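DNA replication initiator (Cdc21/Cdc54) (PDB 1LTL) probably acts, as the N-terminal part of an archaeal MCM helicase, in ATP-driven unwinding of DNA at replication, the whole protein binding single-stranded DNA, ATP and zinc. Local coordinates at residues A[98-103]-A[112-117]; A[222-227]-A[237-242]. One frame throughout, in Å; residues are numbered along the deposited sequence.

Contact 1: residues A[98-103]-A[112-117]; sequences NVIPLR and KFVAVD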
ATOM      1  N   ASN A  98       2.796  23.560 -51.645  1.00 52.76           N
ATOM      2  CA  ASN A  98       2.890  22.142 -51.296  1.00 50.18           C
ATOM      3  C   ASN A  98       1.603  21.383 -51.592  1.00 47.79           C
ATOM      4  O   ASN A  98       0.964  20.864 -50.690  1.00 48.33           O
ATOM      5  CB  ASN A  98       3.232  21.994 -49.816  1.00 50.42           C
ATOM      6  CG  ASN A  98       3.662  20.594 -49.461  1.00 50.63           C
ATOM      7  OD1 ASN A  98       3.746  20.232 -48.294  1.00 51.30           O
ATOM      8  ND2 ASN A  98       3.951  19.797 -50.475  1.00 52.09           N
ATOM      9  N   VAL A  99       1.232  21.311 -52.862  1.00 45.25           N
ATOM     10  CA  VAL A  99       0.012  20.616 -53.244  1.00 43.43           C
ATOM     11  C   VAL A  99       0.278  19.142 -53.542  1.00 42.20           C
ATOM     12  O   VAL A  99       1.017  18.793 -54.468  1.00 42.89           O
ATOM     13  CB  VAL A  99      -0.634  21.292 -54.465  1.00 43.63           C
ATOM     14  CG1 VAL A  99       0.457  21.710 -55.450  1.00 45.45           C
ATOM     15  CG2 VAL A  99      -1.631  20.347 -55.134  1.00 41.90           C
ATOM     16  N   ILE A 100      -0.335  18.273 -52.750  1.00 38.56           N
ATOM     17  CA  ILE A 100      -0.145  16.853 -52.936  1.00 35.02           C
ATOM     18  C   ILE A 100      -1.379  16.137 -53.430  1.00 34.40           C
ATOM     19  O   ILE A 100      -2.474  16.381 -52.976  1.00 34.48           O
ATOM     20  CB  ILE A 100       0.293  16.189 -51.637  1.00 33.28           C
ATOM     21  CG1 ILE A 100       1.741  16.537 -51.334  1.00 33.05           C
ATOM     22  CG2 ILE A 100       0.147  14.694 -51.748  1.00 33.78           C
ATOM     23  CD1 ILE A 100       1.943  17.960 -51.000  1.00 34.74           C
ATOM     24  N   PRO A 101      -1.218  15.235 -54.396  1.00 34.72           N
ATOM     25  CA  PRO A 101      -2.432  14.549 -54.844  1.00 33.98           C
ATOM     26  C   PRO A 101      -2.971  13.638 -53.747  1.00 33.16           C
ATOM     27  O   PRO A 101      -2.219  13.071 -52.971  1.00 31.71           O
ATOM     28  CB  PRO A 101      -1.959  13.782 -56.077  1.00 34.47           C
ATOM     29  CG  PRO A 101      -0.486  13.572 -55.816  1.00 34.72           C
ATOM     30  CD  PRO A 101      -0.065  14.905 -55.252  1.00 34.20           C
ATOM     31  N   LEU A 102      -4.282  13.501 -53.696  1.00 34.99           N
ATOM     32  CA  LEU A 102      -4.920  12.684 -52.683  1.00 36.59           C
ATOM     33  C   LEU A 102      -4.343  11.295 -52.447  1.00 38.04           C
ATOM     34  O   LEU A 102      -3.971  10.972 -51.326  1.00 38.86           O
ATOM     35  CB  LEU A 102      -6.404  12.559 -52.992  1.00 35.71           C
ATOM     36  CG  LEU A 102      -7.313  12.106 -51.864  1.00 34.98           C
ATOM     37  CD1 LEU A 102      -8.667  12.676 -52.169  1.00 36.49           C
ATOM     38  CD2 LEU A 102      -7.371  10.597 -51.712  1.00 35.06           C
ATOM     39  N   ARG A 103      -4.274  10.471 -53.488  1.00 39.21           N
ATOM     40  CA  ARG A 103      -3.761   9.111 -53.341  1.00 39.76           C
ATOM     41  C   ARG A 103      -2.361   9.041 -52.739  1.00 38.02           C
ATOM     42  O   ARG A 103      -1.945   7.988 -52.309  1.00 39.87           O
ATOM     43  CB  ARG A 103      -3.731   8.388 -54.696  1.00 43.64           C
ATOM     44  CG  ARG A 103      -4.867   8.748 -55.652  1.00 49.43           C
ATOM     45  CD  ARG A 103      -5.954   7.661 -55.753  1.00 53.30           C
ATOM     46  NE  ARG A 103      -5.500   6.467 -56.477  1.00 56.23           N
ATOM     47  CZ  ARG A 103      -6.301   5.493 -56.915  1.00 57.50           C
ATOM     48  NH1 ARG A 103      -7.620   5.548 -56.719  1.00 57.52           N
ATOM     49  NH2 ARG A 103      -5.778   4.449 -57.548  1.00 57.97           N
ATOM     50  N   LYS A 112       2.450  17.193 -41.563  1.00 26.21           N
ATOM     51  CA  LYS A 112       2.865  18.221 -42.516  1.00 27.60           C
ATOM     52  C   LYS A 112       1.714  19.060 -43.043  1.00 29.65           C
ATOM     53  O   LYS A 112       0.561  18.626 -43.058  1.00 30.08           O
ATOM     54  CB  LYS A 112       3.557  17.576 -43.718  1.00 27.93           C
ATOM     55  CG  LYS A 112       4.651  16.597 -43.386  1.00 27.41           C
ATOM     56  CD  LYS A 112       5.813  17.290 -42.737  1.00 28.73           C
ATOM     57  CE  LYS A 112       6.946  16.324 -42.532  1.00 30.92           C
ATOM     58  NZ  LYS A 112       8.022  16.999 -41.773  1.00 34.01           N
ATOM     59  N   PHE A 113       2.038  20.253 -43.526  1.00 31.51           N
ATOM     60  CA  PHE A 113       1.013  21.138 -44.056  1.00 32.68           C
ATOM     61  C   PHE A 113       0.781  20.798 -45.523  1.00 31.97           C
ATOM     62  O   PHE A 113       1.661  20.999 -46.343  1.00 33.82           O
ATOM     63  CB  PHE A 113       1.474  22.587 -43.902  1.00 33.67           C
ATOM     64  CG  PHE A 113       0.349  23.560 -43.702  1.00 36.69           C
ATOM     65  CD1 PHE A 113      -0.559  23.396 -42.658  1.00 36.72           C
ATOM     66  CD2 PHE A 113       0.195  24.645 -44.556  1.00 37.35           C
ATOM     67  CE1 PHE A 113      -1.595  24.301 -42.479  1.00 37.88           C
ATOM     68  CE2 PHE A 113      -0.841  25.554 -44.381  1.00 36.90           C
ATOM     69  CZ  PHE A 113      -1.736  25.387 -43.345  1.00 37.46           C
ATOM     70  N   VAL A 114      -0.385  20.268 -45.868  1.00 30.45           N
ATOM     71  CA  VAL A 114      -0.615  19.928 -47.264  1.00 28.96           C
ATOM     72  C   VAL A 114      -1.765  20.681 -47.883  1.00 29.23           C
ATOM     73  O   VAL A 114      -2.459  21.451 -47.222  1.00 30.89           O
ATOM     74  CB  VAL A 114      -0.869  18.430 -47.458  1.00 27.45           C
ATOM     75  CG1 VAL A 114       0.273  17.646 -46.861  1.00 28.76           C
ATOM     76  CG2 VAL A 114      -2.181  18.035 -46.838  1.00 26.81           C
ATOM     77  N   ALA A 115      -1.963  20.455 -49.169  1.00 28.46           N
ATOM     78  CA  ALA A 115      -3.026  21.114 -49.895  1.00 27.40           C
ATOM     79  C   ALA A 115      -3.421  20.092 -50.924  1.00 26.63           C
ATOM     80  O   ALA A 115      -2.611  19.704 -51.750  1.00 27.59           O
ATOM     81  CB  ALA A 115      -2.509  22.366 -50.548  1.00 26.47           C
ATOM     82  N   VAL A 116      -4.677  19.682 -50.861  1.00 24.47           N
ATOM     83  CA  VAL A 116      -5.209  18.646 -51.701  1.00 24.37           C
ATOM     84  C   VAL A 116      -6.446  19.081 -52.410  1.00 27.00           C
ATOM     85  O   VAL A 116      -7.306  19.688 -51.788  1.00 28.50           O
ATOM     86  CB  VAL A 116      -5.615  17.473 -50.835  1.00 24.41           C
ATOM     87  CG1 VAL A 116      -6.272  16.411 -51.675  1.00 25.12           C
ATOM     88  CG2 VAL A 116      -4.414  16.957 -50.061  1.00 21.97           C
ATOM     89  N   ASP A 117      -6.567  18.741 -53.695  1.00 30.12           N
ATOM     90  CA  ASP A 117      -7.765  19.095 -54.483  1.00 31.56           C
ATOM     91  C   ASP A 117      -8.693  17.890 -54.595  1.00 32.37           C
ATOM     92  O   ASP A 117      -8.247  16.753 -54.520  1.00 32.21           O
ATOM     93  CB  ASP A 117      -7.383  19.549 -55.894  1.00 34.08           C
ATOM     94  CG  ASP A 117      -6.480  20.761 -55.888  1.00 38.36           C
ATOM     95  OD1 ASP A 117      -6.762  21.706 -55.116  1.00 40.03           O
ATOM     96  OD2 ASP A 117      -5.496  20.790 -56.664  1.00 40.87           O
TER

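Contact 2: residues A[222-227]-A[237-242]; sequences GTLRTV and NFIYGN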
ATOM      1  N   GLY A 222      -4.511  21.919 -45.207  1.00 33.74           N
ATOM      2  CA  GLY A 222      -4.516  21.632 -43.792  1.00 31.84           C
ATOM      3  C   GLY A 222      -3.449  20.667 -43.340  1.00 30.93           C
ATOM      4  O   GLY A 222      -2.621  20.217 -44.132  1.00 31.97           O
ATOM      5  N   THR A 223      -3.463  20.337 -42.057  1.00 28.59           N
ATOM      6  CA  THR A 223      -2.473  19.416 -41.526  1.00 25.72           C
ATOM      7  C   THR A 223      -2.925  17.973 -41.692  1.00 23.74           C
ATOM      8  O   THR A 223      -4.086  17.642 -41.450  1.00 24.66           O
ATOM      9  CB  THR A 223      -2.239  19.679 -40.059  1.00 26.98           C
ATOM     10  OG1 THR A 223      -2.025  21.085 -39.853  1.00 30.77           O
ATOM     11  CG2 THR A 223      -1.034  18.918 -39.589  1.00 27.60           C
ATOM     12  N   LEU A 224      -2.029  17.101 -42.132  1.00 21.19           N
ATOM     13  CA  LEU A 224      -2.449  15.715 -42.274  1.00 18.53           C
ATOM     14  C   LEU A 224      -2.256  15.038 -40.928  1.00 18.02           C
ATOM     15  O   LEU A 224      -1.165  15.023 -40.359  1.00 16.99           O
ATOM     16  CB  LEU A 224      -1.652  15.002 -43.351  1.00 15.15           C
ATOM     17  CG  LEU A 224      -2.028  13.565 -43.677  1.00 12.41           C
ATOM     18  CD1 LEU A 224      -3.410  13.374 -44.313  1.00  9.58           C
ATOM     19  CD2 LEU A 224      -0.971  13.135 -44.639  1.00 13.78           C
ATOM     20  N   ARG A 225      -3.339  14.498 -40.405  1.00 17.23           N
ATOM     21  CA  ARG A 225      -3.277  13.864 -39.115  1.00 17.65           C
ATOM     22  C   ARG A 225      -3.658  12.401 -39.265  1.00 17.50           C
ATOM     23  O   ARG A 225      -4.235  11.970 -40.280  1.00 17.27           O
ATOM     24  CB  ARG A 225      -4.244  14.565 -38.136  1.00 19.23           C
ATOM     25  CG  ARG A 225      -4.128  16.108 -37.981  1.00 15.53           C
ATOM     26  CD  ARG A 225      -2.984  16.548 -37.070  1.00 19.43           C
ATOM     27  NE  ARG A 225      -3.133  17.917 -36.531  1.00 24.82           N
ATOM     28  CZ  ARG A 225      -4.228  18.379 -35.907  1.00 27.20           C
ATOM     29  NH1 ARG A 225      -5.305  17.609 -35.726  1.00 27.07           N
ATOM     30  NH2 ARG A 225      -4.248  19.616 -35.437  1.00 29.19           N
ATOM     31  N   THR A 226      -3.308  11.615 -38.267  1.00 15.65           N
ATOM     32  CA  THR A 226      -3.697  10.235 -38.347  1.00 16.63           C
ATOM     33  C   THR A 226      -4.325   9.814 -37.028  1.00 18.42           C
ATOM     34  O   THR A 226      -4.055  10.396 -35.972  1.00 18.50           O
ATOM     35  CB  THR A 226      -2.504   9.295 -38.706  1.00 14.58           C
ATOM     36  OG1 THR A 226      -3.027   8.050 -39.185  1.00 11.60           O
ATOM     37  CG2 THR A 226      -1.626   9.009 -37.497  1.00  8.45           C
ATOM     38  N   VAL A 227      -5.174   8.802 -37.112  1.00 19.87           N
ATOM     39  CA  VAL A 227      -5.843   8.301 -35.942  1.00 22.11           C
ATOM     40  C   VAL A 227      -6.173   6.832 -36.051  1.00 25.17           C
ATOM     41  O   VAL A 227      -6.631   6.367 -37.093  1.00 24.02           O
ATOM     42  CB  VAL A 227      -7.144   9.075 -35.673  1.00 21.75           C
ATOM     43  CG1 VAL A 227      -8.118   8.891 -36.819  1.00 20.49           C
ATOM     44  CG2 VAL A 227      -7.749   8.602 -34.385  1.00 23.19           C
ATOM     45  N   ASN A 237      -5.638   8.015 -42.262  1.00 24.07           N
ATOM     46  CA  ASN A 237      -5.279   9.434 -42.309  1.00 22.95           C
ATOM     47  C   ASN A 237      -6.449  10.332 -42.632  1.00 20.49           C
ATOM     48  O   ASN A 237      -7.376   9.932 -43.328  1.00 21.10           O
ATOM     49  CB  ASN A 237      -4.175   9.701 -43.324  1.00 25.34           C
ATOM     50  CG  ASN A 237      -2.915   8.911 -43.047  1.00 27.73           C
ATOM     51  OD1 ASN A 237      -2.601   8.590 -41.899  1.00 30.00           O
ATOM     52  ND2 ASN A 237      -2.167   8.619 -44.097  1.00 27.54           N
ATOM     53  N   PHE A 238      -6.417  11.551 -42.111  1.00 17.76           N
ATOM     54  CA  PHE A 238      -7.482  12.507 -42.400  1.00 17.08           C
ATOM     55  C   PHE A 238      -6.870  13.894 -42.454  1.00 17.40           C
ATOM     56  O   PHE A 238      -5.764  14.109 -41.955  1.00 19.01           O
ATOM     57  CB  PHE A 238      -8.609  12.437 -41.335  1.00 15.83           C
ATOM     58  CG  PHE A 238      -8.219  12.994 -39.989  1.00 14.87           C
ATOM     59  CD1 PHE A 238      -8.320  14.352 -39.726  1.00 12.90           C
ATOM     60  CD2 PHE A 238      -7.662  12.176 -39.016  1.00 13.91           C
ATOM     61  CE1 PHE A 238      -7.869  14.874 -38.533  1.00 11.64           C
ATOM     62  CE2 PHE A 238      -7.210  12.706 -37.819  1.00 10.66           C
ATOM     63  CZ  PHE A 238      -7.314  14.052 -37.584  1.00 10.70           C
ATOM     64  N   ILE A 239      -7.561  14.836 -43.078  1.00 17.25           N
ATOM     65  CA  ILE A 239      -7.012  16.183 -43.116  1.00 19.53           C
ATOM     66  C   ILE A 239      -7.731  17.109 -42.164  1.00 20.03           C
ATOM     67  O   ILE A 239      -8.965  17.167 -42.131  1.00 21.34           O
ATOM     68  CB  ILE A 239      -7.102  16.852 -44.498  1.00 20.65           C
ATOM     69  CG1 ILE A 239      -6.331  16.046 -45.544  1.00 20.93           C
ATOM     70  CG2 ILE A 239      -6.543  18.253 -44.405  1.00 18.70           C
ATOM     71  CD1 ILE A 239      -6.796  16.322 -46.948  1.00 21.62           C
ATOM     72  N   TYR A 240      -6.935  17.832 -41.388  1.00 20.24           N
ATOM     73  CA  TYR A 240      -7.444  18.813 -40.446  1.00 19.59           C
ATOM     74  C   TYR A 240      -7.366  20.118 -41.233  1.00 19.98           C
ATOM     75  O   TYR A 240      -6.292  20.715 -41.393  1.00 19.15           O
ATOM     76  CB  TYR A 240      -6.553  18.878 -39.203  1.00 20.07           C
ATOM     77  CG  TYR A 240      -7.080  19.824 -38.162  1.00 23.89           C
ATOM     78  CD1 TYR A 240      -8.376  19.677 -37.673  1.00 27.12           C
ATOM     79  CD2 TYR A 240      -6.338  20.927 -37.742  1.00 23.77           C
ATOM     80  CE1 TYR A 240      -8.937  20.606 -36.813  1.00 27.04           C
ATOM     81  CE2 TYR A 240      -6.887  21.873 -36.871  1.00 25.05           C
ATOM     82  CZ  TYR A 240      -8.200  21.706 -36.417  1.00 28.33           C
ATOM     83  OH  TYR A 240      -8.824  22.643 -35.602  1.00 31.40           O
ATOM     84  N   GLY A 241      -8.522  20.534 -41.735  1.00 21.36           N
ATOM     85  CA  GLY A 241      -8.619  21.732 -42.544  1.00 23.60           C
ATOM     86  C   GLY A 241      -8.176  23.027 -41.908  1.00 27.36           C
ATOM     87  O   GLY A 241      -8.521  23.310 -40.763  1.00 28.73           O
ATOM     88  N   ASN A 242      -7.400  23.810 -42.655  1.00 30.77           N
ATOM     89  CA  ASN A 242      -6.933  25.104 -42.192  1.00 33.68           C
ATOM     90  C   ASN A 242      -7.536  26.183 -43.049  1.00 37.02           C
ATOM     91  O   ASN A 242      -8.051  27.166 -42.550  1.00 39.28           O
ATOM     92  CB  ASN A 242      -5.431  25.250 -42.309  1.00 33.85           C
ATOM     93  CG  ASN A 242      -4.972  26.670 -41.999  1.00 35.82           C
ATOM     94  OD1 ASN A 242      -4.547  26.974 -40.879  1.00 37.14           O
ATOM     95  ND2 ASN A 242      -5.079  27.549 -42.985  1.00 34.66           N
TER

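Contact 1: residues A[98-103]-A[112-117]
Val99 and Ala115 meet across the two segments, Val99 CB lying 4.5 Å from Ala115 CB, and CG2 is the Val99 methyl that meets both Ala115 O and Asp117 OD2. With CG1 between the backbone N and the carbonyl carbon (chi1 40°), Val99 CG2 is anti to N and comes 3.6 Å from Ala115 O. The same methyl also comes obliquely to Asp117 OD2, 4.2 Å away from Val99 CG2; the Asp117 carboxylate forms a salt bridge with Arg219 through OD1. A backbone hydrogen bond runs from Ile100 N to Ala115 O at 2.9 Å, bent to 140° at the hydrogen and with the donor tilted from the carbonyl plane. The segments run 53° apart, which fits a loop crossing the start of strand 113-117 at a slant. This loop leads into the first long strand of the OB domain and lies along the strand's opening residues, while strand 217-229 pairs with the strand through backbone bonds of Val114 and Val116. On the buried flank Val116 faces the loop with both methyls: Val116 CG2 sits 3.5 Å from Ile100 O, and Val116 CG1, anti to its backbone N, lies 4.1 Å from Leu102 CB. Toward the start of the strand, Ile100 CD1 approaches Val114 CG1 at 4.5 Å, a looser apolar touch, and Ile100 also packs on Phe109.

Contact 2: residues A[222-227]-A[237-242]
Arg225 lays its guanidinium flat over the ring of Tyr240, centres 4.4 Å apart and planes only 13° from parallel, an offset cation-pi stack in which Arg225 NH2 comes within 3.4 Å of Tyr240 CD2. A bend in the arginine chain at chi2 lets the two side chains run alongside each other, pointing the same way. The tyrosine hydroxyl is bonded to Glu205, which holds the far end of the ring. Phe238 stands almost square to the same guanidinium, planes 86° apart, and lies obliquely against the arginine's aliphatic base, with CZ close to Arg225 CB. Its CG sits between the backbone N and the carbonyl carbon (chi1 71°), which swings the ring across to the partner strand, where Val227 CG1 lies 4.0 Å from Phe238 CD2. Exchanging Phe238 for an alanine would probably leave the arginine's CB and CG without their apolar cover and the guanidinium freer to swing off Tyr240. On the face carrying Leu224 and Ile239, Leu224 CD1 reaches Ile239 CG1 at 4.1 Å, and both residues also pack inward, on Leu105 and Val116 respectively. The backbones pair at Arg225 and Phe238 with two nearly straight bonds of 2.9 Å, Arg225 N to Phe238 O and Phe238 N to Arg225 O; Thr223 and Tyr240 form a second hydrogen-bonded pair, in which the bond from Thr223 N is bent. Antiparallel strands joined by a short turn make this a beta hairpin of the OB-domain barrel.

Overall arrangement
Contact 1 closes before contact 2 opens along the chain, yet their centres lie about 10 Å apart because strands 113-137 and 217-229 are neighbours in one sheet. Two probable backbone hydrogen bonds join them directly: Val114 N to Gly222 O at 2.8 Å, and Leu224 N to Lys112 O at 3.1 Å. Strand 222-227 thus has 113-117 as one neighbour and 237-242 as the other, and loop 98-103 lies along 113-117. Phe113 bridges the two contacts by packing, Phe113 CZ lying 3.7 Å from Asn242 CG. Neither contact adjoins the zinc site of Cys137, Cys140, Cys159 and Cys162. Contact 2 alone touches a second subunit, at Thr226 and Asn237.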